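Local structure of putative NADPH-dependent oxidoreductase (Desulfitobacterium hafniense DCB-2, 3DB2) at residues I187-F192 / F241-Y246; G145-I150 / F192-V197. The protein is a putative NADPH-dependent oxidoreductase, probably a dehydrogenase of the GFO/IDH/MocA family that binds its dinucleotide on a Rossmann domain and transfers hydride to or from a substrate. One frame throughout, in Å; residues are numbered along the deposited sequence.

Interaction 1 (I187-F192 / F241-Y246)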
loop_
_atom_site.group_PDB
_atom_site.type_symbol
_atom_site.label_atom_id
_atom_site.label_comp_id
_atom_site.label_asym_id
_atom_site.label_seq_id
_atom_site.Cartn_x
_atom_site.Cartn_y
_atom_site.Cartn_z
ATOM N N ILE C 187 6.845 -9.963 5.924
ATOM C CA ILE C 187 7.912 -10.428 5.055
ATOM C C ILE C 187 7.884 -11.929 4.837
ATOM O O ILE C 187 8.032 -12.450 3.709
ATOM C CB ILE C 187 9.285 -9.984 5.602
ATOM C CG1 ILE C 187 9.334 -8.440 5.583
ATOM C CG2 ILE C 187 10.431 -10.630 4.856
ATOM C CD1 ILE C 187 10.552 -7.901 6.283
ATOM N N ASP C 188 7.661 -12.693 5.896
ATOM C CA ASP C 188 7.511 -14.141 5.754
ATOM C C ASP C 188 6.240 -14.446 4.958
ATOM O O ASP C 188 6.339 -15.299 4.054
ATOM C CB ASP C 188 7.492 -14.847 7.101
ATOM C CG ASP C 188 7.512 -16.356 6.854
ATOM O OD1 ASP C 188 8.570 -16.873 6.416
ATOM O OD2 ASP C 188 6.456 -16.967 7.086
ATOM N N ASN C 189 5.124 -13.789 5.267
ATOM C CA ASN C 189 3.927 -14.039 4.465
ATOM C C ASN C 189 4.183 -13.782 2.992
ATOM O O ASN C 189 3.719 -14.541 2.142
ATOM C CB ASN C 189 2.736 -13.202 4.947
ATOM C CG ASN C 189 2.226 -13.718 6.282
ATOM O OD1 ASN C 189 2.465 -14.870 6.642
ATOM N ND2 ASN C 189 1.516 -12.839 6.977
ATOM N N LEU C 190 4.901 -12.722 2.664
ATOM C CA LEU C 190 5.140 -12.326 1.277
ATOM C C LEU C 190 5.986 -13.331 0.513
ATOM O O LEU C 190 5.741 -13.658 -0.643
ATOM C CB LEU C 190 5.825 -10.951 1.239
ATOM C CG LEU C 190 4.881 -9.777 1.561
ATOM C CD1 LEU C 190 5.661 -8.499 1.845
ATOM C CD2 LEU C 190 3.917 -9.574 0.408
ATOM N N GLN C 191 7.029 -13.866 1.149
ATOM C CA GLN C 191 7.867 -14.849 0.453
ATOM C C GLN C 191 7.227 -16.227 0.492
ATOM O O GLN C 191 7.467 -17.043 -0.393
ATOM C CB GLN C 191 9.266 -14.792 1.062
ATOM C CG GLN C 191 9.955 -13.452 0.772
ATOM C CD GLN C 191 11.421 -13.396 1.183
ATOM O OE1 GLN C 191 12.337 -13.259 0.382
ATOM N NE2 GLN C 191 11.704 -13.464 2.484
ATOM N N PHE C 192 6.382 -16.518 1.478
ATOM C CA PHE C 192 5.559 -17.723 1.453
ATOM C C PHE C 192 4.616 -17.729 0.252
ATOM O O PHE C 192 4.447 -18.689 -0.507
ATOM C CB PHE C 192 4.752 -17.811 2.739
ATOM C CG PHE C 192 3.601 -18.792 2.719
ATOM C CD1 PHE C 192 3.884 -20.147 2.570
ATOM C CD2 PHE C 192 2.283 -18.388 2.858
ATOM C CE1 PHE C 192 2.854 -21.063 2.548
ATOM C CE2 PHE C 192 1.245 -19.300 2.809
ATOM C CZ PHE C 192 1.551 -20.643 2.652
ATOM N N PHE C 241 -3.702 -5.072 10.408
ATOM C CA PHE C 241 -2.991 -6.187 9.796
ATOM C C PHE C 241 -3.795 -6.532 8.529
ATOM O O PHE C 241 -4.877 -7.104 8.658
ATOM C CB PHE C 241 -2.834 -7.412 10.662
ATOM C CG PHE C 241 -1.961 -8.550 10.184
ATOM C CD1 PHE C 241 -2.258 -9.351 9.083
ATOM C CD2 PHE C 241 -0.792 -8.863 10.868
ATOM C CE1 PHE C 241 -1.474 -10.381 8.630
ATOM C CE2 PHE C 241 0.023 -9.887 10.421
ATOM C CZ PHE C 241 -0.300 -10.644 9.317
ATOM N N SER C 242 -3.193 -6.222 7.381
ATOM C CA SER C 242 -3.901 -6.476 6.121
ATOM C C SER C 242 -2.965 -6.980 5.030
ATOM O O SER C 242 -1.769 -6.750 5.062
ATOM C CB SER C 242 -4.613 -5.203 5.682
ATOM O OG SER C 242 -3.720 -4.125 5.532
ATOM N N ILE C 243 -3.554 -7.698 4.058
ATOM C CA ILE C 243 -2.877 -8.167 2.871
ATOM C C ILE C 243 -3.881 -8.043 1.704
ATOM O O ILE C 243 -5.010 -8.546 1.804
ATOM C CB ILE C 243 -2.409 -9.626 2.990
ATOM C CG1 ILE C 243 -1.608 -9.911 4.264
ATOM C CG2 ILE C 243 -1.613 -10.091 1.767
ATOM C CD1 ILE C 243 -1.007 -11.289 4.354
ATOM N N ASN C 244 -3.458 -7.358 0.665
ATOM C CA ASN C 244 -4.265 -7.185 -0.540
ATOM C C ASN C 244 -3.417 -7.833 -1.647
ATOM O O ASN C 244 -2.246 -7.517 -1.819
ATOM C CB ASN C 244 -4.547 -5.746 -0.924
ATOM C CG ASN C 244 -5.250 -4.967 0.178
ATOM O OD1 ASN C 244 -6.117 -5.507 0.831
ATOM N ND2 ASN C 244 -4.883 -3.727 0.379
ATOM N N VAL C 245 -4.023 -8.729 -2.375
ATOM C CA VAL C 245 -3.423 -9.424 -3.496
ATOM C C VAL C 245 -4.223 -9.077 -4.768
ATOM O O VAL C 245 -5.438 -9.252 -4.764
ATOM C CB VAL C 245 -3.465 -10.938 -3.286
ATOM C CG1 VAL C 245 -2.740 -11.662 -4.395
ATOM C CG2 VAL C 245 -2.864 -11.290 -1.924
ATOM N N TYR C 246 -3.517 -8.616 -5.773
ATOM C CA TYR C 246 -4.106 -8.210 -7.039
ATOM C C TYR C 246 -3.773 -9.276 -8.089
ATOM O O TYR C 246 -2.579 -9.498 -8.331
ATOM C CB TYR C 246 -3.537 -6.847 -7.447
ATOM C CG TYR C 246 -3.891 -5.813 -6.383
ATOM C CD1 TYR C 246 -5.164 -5.265 -6.336
ATOM C CD2 TYR C 246 -2.976 -5.395 -5.420
ATOM C CE1 TYR C 246 -5.498 -4.330 -5.374
ATOM C CE2 TYR C 246 -3.336 -4.451 -4.471
ATOM C CZ TYR C 246 -4.592 -3.910 -4.429
ATOM O OH TYR C 246 -4.983 -2.960 -3.472
#
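Asn-189 of helix segment 187-192 faces Phe-241 and Ile-243 of strand segment 241-246, and the two backbones come nearest where the CA of Asn-189 lies 9.1 Å from the CA of Ile-243. At that spacing helix and strand meet through side chains alone. One helical residue does the work here: Asn-189 points at the strand and sets its amide nitrogen against two apolar groups. Its ND2 lies 3.7 Å from CZ of Phe-241, close to the ring plane, so the amide meets the edge of the phenyl and not its face; the amide and ring planes are 69° apart. The same ND2 is 4.0 Å from CD1 of Ile-243, whose side chain crosses that of Asn-189 at about a right angle. Helix 183-194 and strand 240-247 belong to the GFO/IDH/MocA C-terminal domain, in which helices pack over a large, mostly antiparallel sheet, and this contact is part of that helix-on-sheet layer. With CG anti to the backbone N (chi1 -172°), the Phe-241 ring swings out from the strand until its far end reaches the amide. The ring also meets Phe-154 edge-to-face. ND2, though buried, is satisfied by Gln-186 OE1, one turn back in the same helix, and by Ser-126 OG. Those two bonds probably set how the amide is turned, while Ile-243 goes on to touch Ile-150 of strand 147-155 and Met-135 of helix 130-140.

Interaction 2 (G145-I150 / F192-V197)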
loop_
_atom_site.group_PDB
_atom_site.type_symbol
_atom_site.label_atom_id
_atom_site.label_comp_id
_atom_site.label_asym_id
_atom_site.label_seq_id
_atom_site.Cartn_x
_atom_site.Cartn_y
_atom_site.Cartn_z
ATOM N N GLY C 145 -6.188 -15.879 -11.080
ATOM C CA GLY C 145 -5.389 -15.593 -12.249
ATOM C C GLY C 145 -3.956 -15.403 -11.755
ATOM O O GLY C 145 -3.655 -16.029 -10.722
ATOM N N GLU C 146 -3.200 -14.577 -12.452
ATOM C CA GLU C 146 -1.812 -14.304 -12.106
ATOM C C GLU C 146 -1.683 -13.055 -11.223
ATOM O O GLU C 146 -2.287 -12.041 -11.476
ATOM C CB GLU C 146 -0.921 -14.056 -13.304
ATOM C CG GLU C 146 -0.791 -15.285 -14.213
ATOM C CD GLU C 146 0.120 -16.350 -13.632
ATOM O OE1 GLU C 146 0.973 -16.021 -12.779
ATOM O OE2 GLU C 146 0.002 -17.535 -14.016
ATOM N N VAL C 147 -0.843 -13.175 -10.210
ATOM C CA VAL C 147 -0.585 -12.052 -9.314
ATOM C C VAL C 147 0.408 -11.061 -9.893
ATOM O O VAL C 147 1.469 -11.417 -10.405
ATOM C CB VAL C 147 0.027 -12.500 -7.976
ATOM C CG1 VAL C 147 0.367 -11.222 -7.164
ATOM C CG2 VAL C 147 -0.908 -13.429 -7.245
ATOM N N SER C 148 0.079 -9.784 -9.777
ATOM C CA SER C 148 0.936 -8.684 -10.203
ATOM C C SER C 148 1.656 -8.095 -8.980
ATOM O O SER C 148 2.878 -8.042 -8.938
ATOM C CB SER C 148 0.182 -7.541 -10.891
ATOM O OG SER C 148 -1.088 -7.257 -10.319
ATOM N N SER C 149 0.838 -7.691 -8.013
ATOM C CA SER C 149 1.375 -7.037 -6.815
ATOM C C SER C 149 0.580 -7.431 -5.561
ATOM O O SER C 149 -0.542 -7.913 -5.611
ATOM C CB SER C 149 1.366 -5.527 -6.981
ATOM O OG SER C 149 0.075 -4.977 -7.070
ATOM N N ILE C 150 1.218 -7.174 -4.407
ATOM C CA ILE C 150 0.616 -7.390 -3.105
ATOM C C ILE C 150 0.907 -6.167 -2.232
ATOM O O ILE C 150 1.962 -5.576 -2.350
ATOM C CB ILE C 150 1.118 -8.665 -2.419
ATOM C CG1 ILE C 150 0.665 -9.940 -3.123
ATOM C CG2 ILE C 150 0.731 -8.683 -0.934
ATOM C CD1 ILE C 150 1.340 -11.168 -2.543
ATOM N N PHE C 192 6.382 -16.518 1.478
ATOM C CA PHE C 192 5.559 -17.723 1.453
ATOM C C PHE C 192 4.616 -17.729 0.252
ATOM O O PHE C 192 4.447 -18.689 -0.507
ATOM C CB PHE C 192 4.752 -17.811 2.739
ATOM C CG PHE C 192 3.601 -18.792 2.719
ATOM C CD1 PHE C 192 3.884 -20.147 2.570
ATOM C CD2 PHE C 192 2.283 -18.388 2.858
ATOM C CE1 PHE C 192 2.854 -21.063 2.548
ATOM C CE2 PHE C 192 1.245 -19.300 2.809
ATOM C CZ PHE C 192 1.551 -20.643 2.652
ATOM N N LEU C 193 3.960 -16.584 0.042
ATOM C CA LEU C 193 2.978 -16.454 -1.031
ATOM C C LEU C 193 3.624 -16.379 -2.412
ATOM O O LEU C 193 3.117 -17.050 -3.327
ATOM C CB LEU C 193 2.119 -15.225 -0.767
ATOM C CG LEU C 193 1.188 -15.227 0.442
ATOM C CD1 LEU C 193 0.381 -13.928 0.474
ATOM C CD2 LEU C 193 0.277 -16.454 0.415
ATOM N N LEU C 194 4.694 -15.611 -2.549
ATOM C CA LEU C 194 5.297 -15.331 -3.847
ATOM C C LEU C 194 6.737 -15.765 -4.092
ATOM O O LEU C 194 7.238 -15.536 -5.214
ATOM C CB LEU C 194 5.282 -13.806 -4.078
ATOM C CG LEU C 194 3.921 -13.127 -4.129
ATOM C CD1 LEU C 194 4.054 -11.778 -4.796
ATOM C CD2 LEU C 194 2.901 -13.995 -4.852
ATOM N N GLY C 195 7.442 -16.361 -3.150
ATOM C CA GLY C 195 8.823 -16.719 -3.378
ATOM C C GLY C 195 9.785 -15.593 -2.989
ATOM O O GLY C 195 9.360 -14.561 -2.457
ATOM N N PRO C 196 11.070 -15.796 -3.224
ATOM C CA PRO C 196 12.114 -14.928 -2.689
ATOM C C PRO C 196 12.181 -13.524 -3.275
ATOM O O PRO C 196 12.113 -13.219 -4.471
ATOM C CB PRO C 196 13.429 -15.667 -3.025
ATOM C CG PRO C 196 13.061 -16.518 -4.192
ATOM C CD PRO C 196 11.646 -16.931 -3.962
ATOM N N VAL C 197 12.368 -12.567 -2.376
ATOM C CA VAL C 197 12.571 -11.170 -2.735
ATOM C C VAL C 197 13.934 -10.979 -3.381
ATOM O O VAL C 197 14.910 -11.576 -2.933
ATOM C CB VAL C 197 12.436 -10.297 -1.480
ATOM C CG1 VAL C 197 12.829 -8.869 -1.815
ATOM C CG2 VAL C 197 11.015 -10.383 -0.920
#
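Ile-150 and Leu-194 reach for each other tip to tip. CD1 of Ile-150 is the methyl that does the touching: it sits 3.6 Å from CD1 of Leu-194, equally near the branch carbon CG, and 4.0 Å from CD2, so it rests against the fork of the leucine. The same methyl lies 4.2 Å from CD1 of Leu-193, which places two successive helical residues around one isoleucine end. Val-147 makes a looser approach, its CG1 4.4 Å from CD2 of Leu-194. Ile-150 holds CG1 beside its backbone N (chi1 -68°) with an extended chi2 of 172°, and this carries CD1 out to the helix.

Around this apolar core, Val-245 of the neighbouring strand 240-247 touches both Val-147 and Ile-150, and Phe-223 packs on Leu-194. Lys-136 NZ of helix 130-140 bonds to the carbonyl O of Leu-193 at the end of the helix, where such carbonyls lack the usual partners. Gly-195 then leaves helical geometry with positive phi (89°), and the chain turns off into strand 197-205. A classic beta bulge opposite Tyr-246 turns both Ser-148 and Ser-149 away from the helix, and Ser-148 OG bonds to Asn-234 ND2 of the second subunit. One face of the sheet thus takes the helix and the other the dimer partner, the arrangement of the GFO/IDH/MocA C-terminal domain, whose open-faced sheet commonly forms the subunit interface.

In the fold
Following the chain past the strands of the parallel sheet, strand 147-155 is followed, after two short helices, by helix 183-194; three more strands pass before strand 240-247. Interaction 2 closes the first loop, with 41 residues between 145-150 and 192-197; interaction 1 closes the second, with 48 residues between 187-192 and 241-246. Each contact takes one strand and part of the same helix, and Phe-192 belongs to both helical segments. Along the sequence the two cross, their segments alternating, yet their centres are just 8 Å apart, since they share helix 183-194 and their strands are antiparallel neighbours in the mixed sheet. Together they bind one helix across two adjacent strands of the C-terminal domain.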